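Local coordinates for 3-deoxy-d-manno-octulosonic-acid transferase (Acinetobacter baumannii, PDB 4BFC), which probably transfers Kdo from CMP-Kdo to a lipid A precursor in lipopolysaccharide synthesis, this fragment being its C-terminal CMP-Kdo binding domain, at residues A[47-52]-A[77-82]; A[52-57]-A[136-141]; A[156-161]-A[180-185]. All coordinates share one frame; numbering follows the deposited sequence.

The three contacts follow the loop end of one parallel sheet. Contact 1 joins neighbouring strands 43-50 and 72-78 and carries a sulfate; contact 3 joins 157-159 to the outermost strand 180-181. Their centres lie about 16 Å apart, and they do not touch. Contact 2 bridges them, its centre about 10 Å from that of contact 1 and about 12 Å from that of contact 3. On one side Thr-50 OG1 lies 2.7 Å from Glu-55 OE2, and on the other Ser-137 OG lies 2.9 Å from Gly-160 N, both probable hydrogen bonds. Through Glu-55 of 52-57 and Ser-137 of loop 136-141 it links the sulfate-bearing part, possibly near the CMP-Kdo site, to the last two strands.

Contact 1. Residues A[47-52]-A[77-82]. With BME (beta-mercaptoethanol), chain D; SO4 (sulfate ion), chain B.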
loop_
_atom_site.group_PDB
_atom_site.type_symbol
_atom_site.label_atom_id
_atom_site.label_comp_id
_atom_site.label_asym_id
_atom_site.label_seq_id
_atom_site.Cartn_x
_atom_site.Cartn_y
_atom_site.Cartn_z
ATOM N N ILE A 47 -4.335 6.295 18.822
ATOM C CA ILE A 47 -4.813 5.417 17.795
ATOM C C ILE A 47 -3.768 5.481 16.654
ATOM O O ILE A 47 -3.485 6.552 16.117
ATOM C CB ILE A 47 -6.223 5.669 17.244
ATOM C CG1 ILE A 47 -6.342 7.081 16.628
ATOM C CG2 ILE A 47 -7.260 5.531 18.371
ATOM C CD1 ILE A 47 -7.741 7.486 16.164
ATOM N N ALA A 48 -3.197 4.334 16.387
ATOM C CA ALA A 48 -1.961 4.260 15.564
ATOM C C ALA A 48 -2.193 3.460 14.329
ATOM O O ALA A 48 -2.863 2.423 14.351
ATOM C CB ALA A 48 -0.835 3.644 16.387
ATOM N N SER A 49 -1.604 3.939 13.222
ATOM C CA SER A 49 -1.769 3.241 11.923
ATOM C C SER A 49 -3.231 3.016 11.520
ATOM O O SER A 49 -3.622 1.927 11.077
ATOM C CB SER A 49 -0.979 1.945 11.906
ATOM O OG SER A 49 0.389 2.236 12.085
ATOM N N THR A 50 -4.031 4.053 11.664
ATOM C CA THR A 50 -5.462 3.971 11.448
ATOM C C THR A 50 -5.804 4.092 9.973
ATOM O O THR A 50 -5.083 4.706 9.161
ATOM C CB THR A 50 -6.236 5.062 12.226
ATOM O OG1 THR A 50 -5.651 6.338 11.972
ATOM C CG2 THR A 50 -6.173 4.757 13.753
ATOM N N HIS A 51 -6.938 3.476 9.640
ATOM C CA HIS A 51 -7.646 3.556 8.347
ATOM C C HIS A 51 -9.065 4.019 8.546
ATOM O O HIS A 51 -9.615 3.805 9.650
ATOM C CB HIS A 51 -7.747 2.163 7.718
ATOM C CG HIS A 51 -6.427 1.484 7.396
ATOM N ND1 HIS A 51 -6.175 0.950 6.179
ATOM C CD2 HIS A 51 -5.291 1.259 8.172
ATOM C CE1 HIS A 51 -4.944 0.352 6.222
ATOM N NE2 HIS A 51 -4.416 0.557 7.415
ATOM N N ALA A 52 -9.712 4.552 7.487
ATOM C CA ALA A 52 -11.147 4.896 7.538
ATOM C C ALA A 52 -11.901 3.574 7.748
ATOM O O ALA A 52 -11.568 2.559 7.126
ATOM C CB ALA A 52 -11.597 5.537 6.257
ATOM N N VAL A 77 -2.566 8.791 14.570
ATOM C CA VAL A 77 -1.457 8.590 13.620
ATOM C C VAL A 77 -2.026 7.816 12.417
ATOM O O VAL A 77 -2.006 6.572 12.391
ATOM C CB VAL A 77 -0.263 7.847 14.261
ATOM C CG1 VAL A 77 0.968 7.966 13.336
ATOM C CG2 VAL A 77 -0.015 8.275 15.720
ATOM N N PRO A 78 -2.596 8.484 11.436
ATOM C CA PRO A 78 -3.214 7.735 10.309
ATOM C C PRO A 78 -2.121 6.971 9.506
ATOM O O PRO A 78 -0.897 7.393 9.452
ATOM C CB PRO A 78 -3.795 8.860 9.411
ATOM C CG PRO A 78 -4.059 9.923 10.462
ATOM C CD PRO A 78 -2.803 9.944 11.261
ATOM N N ARG A 79 -2.460 5.779 9.011
ATOM C CA ARG A 79 -1.475 4.937 8.307
ATOM C C ARG A 79 -0.959 5.589 7.035
ATOM O O ARG A 79 0.222 5.491 6.695
ATOM C CB ARG A 79 -2.197 3.612 7.965
ATOM C CG ARG A 79 -1.317 2.643 7.150
ATOM C CD ARG A 79 -0.077 2.241 7.933
ATOM N NE ARG A 79 0.707 1.221 7.212
ATOM C CZ ARG A 79 1.889 0.797 7.550
ATOM N NH1 ARG A 79 2.500 1.308 8.622
ATOM N NH2 ARG A 79 2.428 -0.230 6.830
ATOM N N HIS A 80 -1.869 6.243 6.321
ATOM C CA HIS A 80 -1.544 6.787 5.017
ATOM C C HIS A 80 -1.401 8.283 5.024
ATOM O O HIS A 80 -2.380 9.033 5.230
ATOM C CB HIS A 80 -2.563 6.380 3.990
ATOM C CG HIS A 80 -2.794 4.894 3.931
ATOM N ND1 HIS A 80 -3.817 4.299 4.597
ATOM C CD2 HIS A 80 -2.033 3.887 3.376
ATOM C CE1 HIS A 80 -3.712 2.955 4.410
ATOM N NE2 HIS A 80 -2.644 2.720 3.626
ATOM N N PRO A 81 -0.167 8.787 4.718
ATOM C CA PRO A 81 -0.030 10.261 4.725
ATOM C C PRO A 81 -0.985 11.102 3.865
ATOM O O PRO A 81 -1.318 12.283 4.236
ATOM C CB PRO A 81 1.459 10.479 4.389
ATOM C CG PRO A 81 2.097 9.249 4.969
ATOM C CD PRO A 81 1.141 8.138 4.576
ATOM N N GLU A 82 -1.478 10.538 2.737
ATOM C CA GLU A 82 -2.343 11.285 1.866
ATOM C C GLU A 82 -3.664 11.621 2.593
ATOM O O GLU A 82 -4.297 12.580 2.262
ATOM C CB GLU A 82 -2.620 10.565 0.527
ATOM C CG GLU A 82 -3.360 9.254 0.648
ATOM C CD GLU A 82 -4.025 8.799 -0.704
ATOM O OE1 GLU A 82 -4.050 9.579 -1.652
ATOM O OE2 GLU A 82 -4.556 7.697 -0.692
HETATM C C1 BME D . 1.023 8.432 0.661
HETATM C C2 BME D . 1.142 9.752 0.007
HETATM O O1 BME D . -0.237 8.302 1.319
HETATM S S2 BME D . 0.425 9.612 -1.652
HETATM S S SO4 B . -1.425 -0.601 4.073
HETATM O O1 SO4 B . -0.687 -1.739 3.416
HETATM O O2 SO4 B . -2.285 -1.179 5.140
HETATM O O3 SO4 B . -2.341 0.166 3.176
HETATM O O4 SO4 B . -0.393 0.179 4.723
HETATM O O HOH W 1 1.919 3.700 10.373
HETATM O O HOH W 2 -4.822 5.817 6.720
#
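His-80 turns the edge of its imidazole onto one face of His-51, an edge-to-face pair with the ring planes at 84° and CE1 of His-80 3.4 Å from CE1 of His-51. Arg-79 runs alongside His-51 and points the same way. Its CG stands anti to the backbone N (chi1 177°), which sets it 3.7 Å from His-51 NE2; the bend at chi2 then carries the guanidinium to a sulfate ion. There Arg-79 NE gives a nearly straight bond of 2.9 Å to sulfate O4, while His-80 NE2 donates to O3 at 2.6 Å. The CE1 edge of His-51 lies beside a third oxygen of the ion, O2. The sulfate probably comes from the crystallisation liquor but may mark where an anionic group binds.

His-51 NE2 is hydrogen-bonded to His-145. A water accepts from His-80 N, donates to Thr-50 O and lies 2.8 Å from His-80 ND1; together with the sulfate at NE2 it holds the rotation of that ring. A second water joins Ser-49 OG to Arg-79 NH1. Arg-79 N also reaches Thr-50 O, 2.8 Å away, on a lone pair in the carbonyl plane.

Beneath, the strands pair in parallel, Ala-48 with Val-77 and Thr-50 with Pro-78. The register slips by one between these pairs, a beta bulge, where the chain turns a corner at Ser-49 (phi 54°). Small Ala-48 and branched Val-77 share a face under Leu-122. Basic groups round an anion at the loop ends of parallel strands are consistent with a phosphate-recognising corner in the Rossmann-like donor domain of a GT-B glycosyltransferase.

Contact 2. Residues A[52-57]-A[136-141]; sequences APEEQQ and GSLNEP
The carboxylate of Glu-54 meets the chain at 136-138 with both oxygens. OE1 is approached on its syn side by Gly-136 N at 2.8 Å. OE2 takes two donors from different sides: Ser-137 N on the syn side, 32° out of the carboxylate plane, and Leu-138 N on the anti side at 2.8 Å, only 18° out of it. The amide of Asn-139 lies across this group, its plane turned 62° from the carboxylate.

Glutamate suits the place because its chain, extended beyond CG, spans from the first turn of helix 54-68 to the loop, and its CG rests 3.9 Å from Leu-138 CB. Gly-136 has a positive phi at which a side chain would press on the preceding carbonyl. Nearby, Asn-139 CB packs against Ala-52 O at 3.4 Å and against the ring of Pro-53, the N-cap residue, which follows a cis peptide bond.

Ser-137 OG is bonded to Val-134 O and also accepts from Gly-160 N. Since His-51 N also donates to Glu-54 OE1, four backbone N-H groups converge on one buried carboxylate; this would be expected to stabilise its negative charge, and it fastens the loop to the helix start.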
loop_
_atom_site.group_PDB
_atom_site.type_symbol
_atom_site.label_atom_id
_atom_site.label_comp_id
_atom_site.label_asym_id
_atom_site.label_seq_id
_atom_site.Cartn_x
_atom_site.Cartn_y
_atom_site.Cartn_z
ATOM N N ALA A 52 -9.712 4.552 7.487
ATOM C CA ALA A 52 -11.147 4.896 7.538
ATOM C C ALA A 52 -11.901 3.574 7.748
ATOM O O ALA A 52 -11.568 2.559 7.126
ATOM C CB ALA A 52 -11.597 5.537 6.257
ATOM N N PRO A 53 -12.931 3.555 8.597
ATOM C CA PRO A 53 -13.617 4.646 9.345
ATOM C C PRO A 53 -13.180 4.645 10.824
ATOM O O PRO A 53 -13.885 5.177 11.705
ATOM C CB PRO A 53 -15.086 4.206 9.237
ATOM C CG PRO A 53 -14.991 2.753 9.406
ATOM C CD PRO A 53 -13.741 2.317 8.637
ATOM N N GLU A 54 -12.011 4.109 11.094
ATOM C CA GLU A 54 -11.526 3.926 12.504
ATOM C C GLU A 54 -11.383 5.279 13.249
ATOM O O GLU A 54 -11.708 5.331 14.438
ATOM C CB GLU A 54 -10.219 3.183 12.562
ATOM C CG GLU A 54 -10.282 1.759 12.044
ATOM C CD GLU A 54 -8.935 1.048 12.105
ATOM O OE1 GLU A 54 -7.879 1.676 11.736
ATOM O OE2 GLU A 54 -8.886 -0.109 12.567
ATOM N N GLU A 55 -10.810 6.322 12.615
ATOM C CA GLU A 55 -10.675 7.631 13.259
ATOM C C GLU A 55 -12.061 8.192 13.621
ATOM O O GLU A 55 -12.238 8.570 14.809
ATOM C CB GLU A 55 -9.901 8.665 12.470
ATOM C CG GLU A 55 -8.473 8.258 12.014
ATOM C CD GLU A 55 -8.494 7.672 10.623
ATOM O OE1 GLU A 55 -9.547 7.632 9.925
ATOM O OE2 GLU A 55 -7.417 7.247 10.180
ATOM N N GLN A 56 -12.975 8.241 12.645
ATOM C CA GLN A 56 -14.345 8.694 12.888
ATOM C C GLN A 56 -14.950 7.898 14.074
ATOM O O GLN A 56 -15.472 8.530 15.049
ATOM C CB GLN A 56 -15.166 8.539 11.620
ATOM C CG GLN A 56 -16.615 8.966 11.783
ATOM C CD GLN A 56 -16.701 10.460 11.934
ATOM O OE1 GLN A 56 -16.140 11.194 11.132
ATOM N NE2 GLN A 56 -17.398 10.927 12.980
ATOM N N GLN A 57 -14.908 6.559 13.992
ATOM C CA GLN A 57 -15.629 5.708 14.964
ATOM C C GLN A 57 -15.073 5.801 16.360
ATOM O O GLN A 57 -15.849 5.933 17.349
ATOM C CB GLN A 57 -15.737 4.240 14.537
ATOM C CG GLN A 57 -16.514 4.005 13.218
ATOM C CD GLN A 57 -16.601 2.544 12.832
ATOM O OE1 GLN A 57 -17.475 2.168 12.041
ATOM N NE2 GLN A 57 -15.701 1.732 13.306
ATOM N N GLY A 136 -6.054 -0.454 11.266
ATOM C CA GLY A 136 -6.149 -1.450 10.201
ATOM C C GLY A 136 -6.926 -2.691 10.633
ATOM O O GLY A 136 -6.918 -3.696 9.930
ATOM N N SER A 137 -7.639 -2.614 11.763
ATOM C CA SER A 137 -8.132 -3.832 12.432
ATOM C C SER A 137 -9.640 -3.773 12.773
ATOM O O SER A 137 -10.187 -4.849 13.078
ATOM C CB SER A 137 -7.297 -4.184 13.682
ATOM O OG SER A 137 -7.336 -3.113 14.691
ATOM N N LEU A 138 -10.218 -2.558 12.743
ATOM C CA LEU A 138 -11.700 -2.351 12.783
ATOM C C LEU A 138 -12.327 -2.132 11.413
ATOM O O LEU A 138 -13.514 -2.406 11.253
ATOM C CB LEU A 138 -12.093 -1.252 13.786
ATOM C CG LEU A 138 -11.959 -1.515 15.273
ATOM C CD1 LEU A 138 -12.102 -0.181 15.989
ATOM C CD2 LEU A 138 -13.059 -2.487 15.656
ATOM N N ASN A 139 -11.565 -1.612 10.414
ATOM C CA ASN A 139 -12.086 -1.541 9.083
ATOM C C ASN A 139 -12.321 -2.894 8.439
ATOM O O ASN A 139 -11.953 -3.941 8.992
ATOM C CB ASN A 139 -11.203 -0.630 8.196
ATOM C CG ASN A 139 -9.780 -1.091 8.138
ATOM O OD1 ASN A 139 -9.134 -1.419 9.161
ATOM N ND2 ASN A 139 -9.257 -1.155 6.926
ATOM N N GLU A 140 -13.020 -2.848 7.282
ATOM C CA GLU A 140 -13.288 -4.060 6.474
ATOM C C GLU A 140 -12.597 -3.864 5.139
ATOM O O GLU A 140 -12.705 -2.816 4.552
ATOM C CB GLU A 140 -14.769 -4.211 6.171
ATOM C CG GLU A 140 -15.633 -4.416 7.382
ATOM C CD GLU A 140 -15.644 -5.854 7.865
ATOM O OE1 GLU A 140 -15.051 -6.778 7.247
ATOM O OE2 GLU A 140 -16.277 -6.058 8.905
ATOM N N PRO A 141 -11.905 -4.891 4.672
ATOM C CA PRO A 141 -11.822 -6.169 5.345
ATOM C C PRO A 141 -10.798 -6.157 6.491
ATOM O O PRO A 141 -10.656 -7.172 7.210
ATOM C CB PRO A 141 -11.346 -7.140 4.242
ATOM C CG PRO A 141 -10.733 -6.277 3.213
ATOM C CD PRO A 141 -11.342 -4.901 3.307
#

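Contact 3. Residues A[156-161]-A[180-185]; sequences PTVVGP and LIAQDA
Val-158 and Leu-180 pair side by side in the last step of the parallel sheet, where strand 157-159, helix 167-175 and strand 180-181 form a beta-alpha-beta unit of the Rossmann-like domain. Leu-180 N binds Thr-157 O, Val-159 N binds Leu-180 O, and Ala-182 N binds Val-159 O at 2.8 Å. CA-H...O contacts fill in between them, as from Val-158 CA to Leu-180 O.

On the face of Val-158, its two methyls reach successive residues of the neighbouring chain on that side. CG2 meets Leu-180 CB at 4.1 Å, while CG1, anti to the backbone N (chi1 -177°), leans the other way and settles 3.7 Å from Ala-182 CB. Alanine suits that spot, for its single methyl touches both Val-158 and Val-188 of helix 185-197. The same helix lays Ile-191 over both Val-158 and Leu-180, so bulky aliphatic groups fill the groove between sheet and helix.

The other face carries Val-159 and Ile-181. Val-159 CG2 projects from the crowded position between backbone N and carbonyl carbon. Ile-181 bends at chi2 (-74°) and swings CD1 over to it, and the two methyls press to 3.3 Å, tighter than ordinary van der Waals contact.

Beyond the strands Gly-160 suits its place because a CB would strike CD of the following Pro-161. The proline ring then fits against 182-183, its CG 3.8 Å from Gln-183 NE2. Ala-182 O, buried and without a hydrogen-bond partner in the model, faces carbon instead: Gly-160 CA at 3.4 Å and Pro-161 CD at 3.2 Å.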
loop_
_atom_site.group_PDB
_atom_site.type_symbol
_atom_site.label_atom_id
_atom_site.label_comp_id
_atom_site.label_asym_id
_atom_site.label_seq_id
_atom_site.Cartn_x
_atom_site.Cartn_y
_atom_site.Cartn_z
ATOM N N PRO A 156 0.187 -0.795 26.996
ATOM C CA PRO A 156 -0.993 -1.661 26.826
ATOM C C PRO A 156 -1.682 -1.469 25.464
ATOM O O PRO A 156 -1.913 -0.334 25.039
ATOM C CB PRO A 156 -1.907 -1.266 27.968
ATOM C CG PRO A 156 -1.040 -0.548 28.942
ATOM C CD PRO A 156 0.076 0.068 28.187
ATOM N N THR A 157 -1.939 -2.577 24.747
ATOM C CA THR A 157 -2.314 -2.517 23.303
ATOM C C THR A 157 -3.663 -3.176 23.008
ATOM O O THR A 157 -3.940 -4.306 23.454
ATOM C CB THR A 157 -1.209 -3.143 22.424
ATOM O OG1 THR A 157 0.006 -2.413 22.658
ATOM C CG2 THR A 157 -1.554 -3.087 20.858
ATOM N N VAL A 158 -4.520 -2.457 22.314
ATOM C CA VAL A 158 -5.799 -2.980 21.838
ATOM C C VAL A 158 -5.777 -3.119 20.328
ATOM O O VAL A 158 -5.233 -2.243 19.650
ATOM C CB VAL A 158 -6.957 -2.034 22.254
ATOM C CG1 VAL A 158 -8.327 -2.562 21.836
ATOM C CG2 VAL A 158 -6.895 -1.647 23.759
ATOM N N VAL A 159 -6.306 -4.217 19.798
ATOM C CA VAL A 159 -6.591 -4.352 18.372
ATOM C C VAL A 159 -8.035 -4.733 18.141
ATOM O O VAL A 159 -8.686 -5.275 19.048
ATOM C CB VAL A 159 -5.613 -5.344 17.636
ATOM C CG1 VAL A 159 -4.178 -4.842 17.746
ATOM C CG2 VAL A 159 -5.766 -6.765 18.170
ATOM N N GLY A 160 -8.572 -4.406 16.961
ATOM C CA GLY A 160 -9.838 -4.890 16.491
ATOM C C GLY A 160 -9.734 -6.356 16.089
ATOM O O GLY A 160 -8.660 -6.937 16.130
ATOM N N PRO A 161 -10.870 -6.927 15.621
ATOM C CA PRO A 161 -10.924 -8.385 15.385
ATOM C C PRO A 161 -10.290 -8.790 14.063
ATOM O O PRO A 161 -9.898 -9.974 13.898
ATOM C CB PRO A 161 -12.434 -8.681 15.364
ATOM C CG PRO A 161 -13.142 -7.396 15.434
ATOM C CD PRO A 161 -12.162 -6.260 15.484
ATOM N N LEU A 180 -5.230 -6.887 24.179
ATOM C CA LEU A 180 -6.654 -6.748 24.322
ATOM C C LEU A 180 -7.361 -6.675 22.986
ATOM O O LEU A 180 -7.029 -5.880 22.079
ATOM C CB LEU A 180 -7.015 -5.530 25.210
ATOM C CG LEU A 180 -6.320 -5.666 26.598
ATOM C CD1 LEU A 180 -6.188 -4.301 27.245
ATOM C CD2 LEU A 180 -7.124 -6.556 27.498
ATOM N N ILE A 181 -8.355 -7.530 22.815
ATOM C CA ILE A 181 -9.135 -7.502 21.602
ATOM C C ILE A 181 -10.495 -6.780 21.737
ATOM O O ILE A 181 -11.377 -7.129 22.577
ATOM C CB ILE A 181 -9.334 -8.956 21.050
ATOM C CG1 ILE A 181 -7.991 -9.679 21.039
ATOM C CG2 ILE A 181 -10.040 -8.908 19.716
ATOM C CD1 ILE A 181 -7.035 -9.217 19.931
ATOM N N ALA A 182 -10.644 -5.705 20.981
ATOM C CA ALA A 182 -11.917 -4.990 20.862
ATOM C C ALA A 182 -12.826 -5.437 19.739
ATOM O O ALA A 182 -12.433 -5.508 18.580
ATOM C CB ALA A 182 -11.736 -3.476 20.791
ATOM N N GLN A 183 -14.105 -5.611 20.007
ATOM C CA GLN A 183 -15.031 -5.912 18.899
ATOM C C GLN A 183 -15.500 -4.701 18.078
ATOM O O GLN A 183 -15.851 -4.855 16.888
ATOM C CB GLN A 183 -16.271 -6.766 19.423
ATOM C CG GLN A 183 -15.850 -8.122 20.014
ATOM C CD GLN A 183 -15.098 -8.987 19.025
ATOM O OE1 GLN A 183 -14.044 -9.535 19.337
ATOM N NE2 GLN A 183 -15.628 -9.100 17.819
ATOM N N ASP A 184 -15.504 -3.501 18.663
ATOM C CA ASP A 184 -15.939 -2.270 18.011
ATOM C C ASP A 184 -15.293 -1.054 18.731
ATOM O O ASP A 184 -14.568 -1.258 19.715
ATOM C CB ASP A 184 -17.460 -2.103 17.907
ATOM C CG ASP A 184 -18.147 -2.209 19.281
ATOM O OD1 ASP A 184 -17.531 -1.921 20.336
ATOM O OD2 ASP A 184 -19.319 -2.597 19.276
ATOM N N ALA A 185 -15.523 0.134 18.173
ATOM C CA ALA A 185 -14.902 1.402 18.629
ATOM C C ALA A 185 -15.320 1.714 20.069
ATOM O O ALA A 185 -14.488 2.111 20.908
ATOM C CB ALA A 185 -15.273 2.524 17.706
#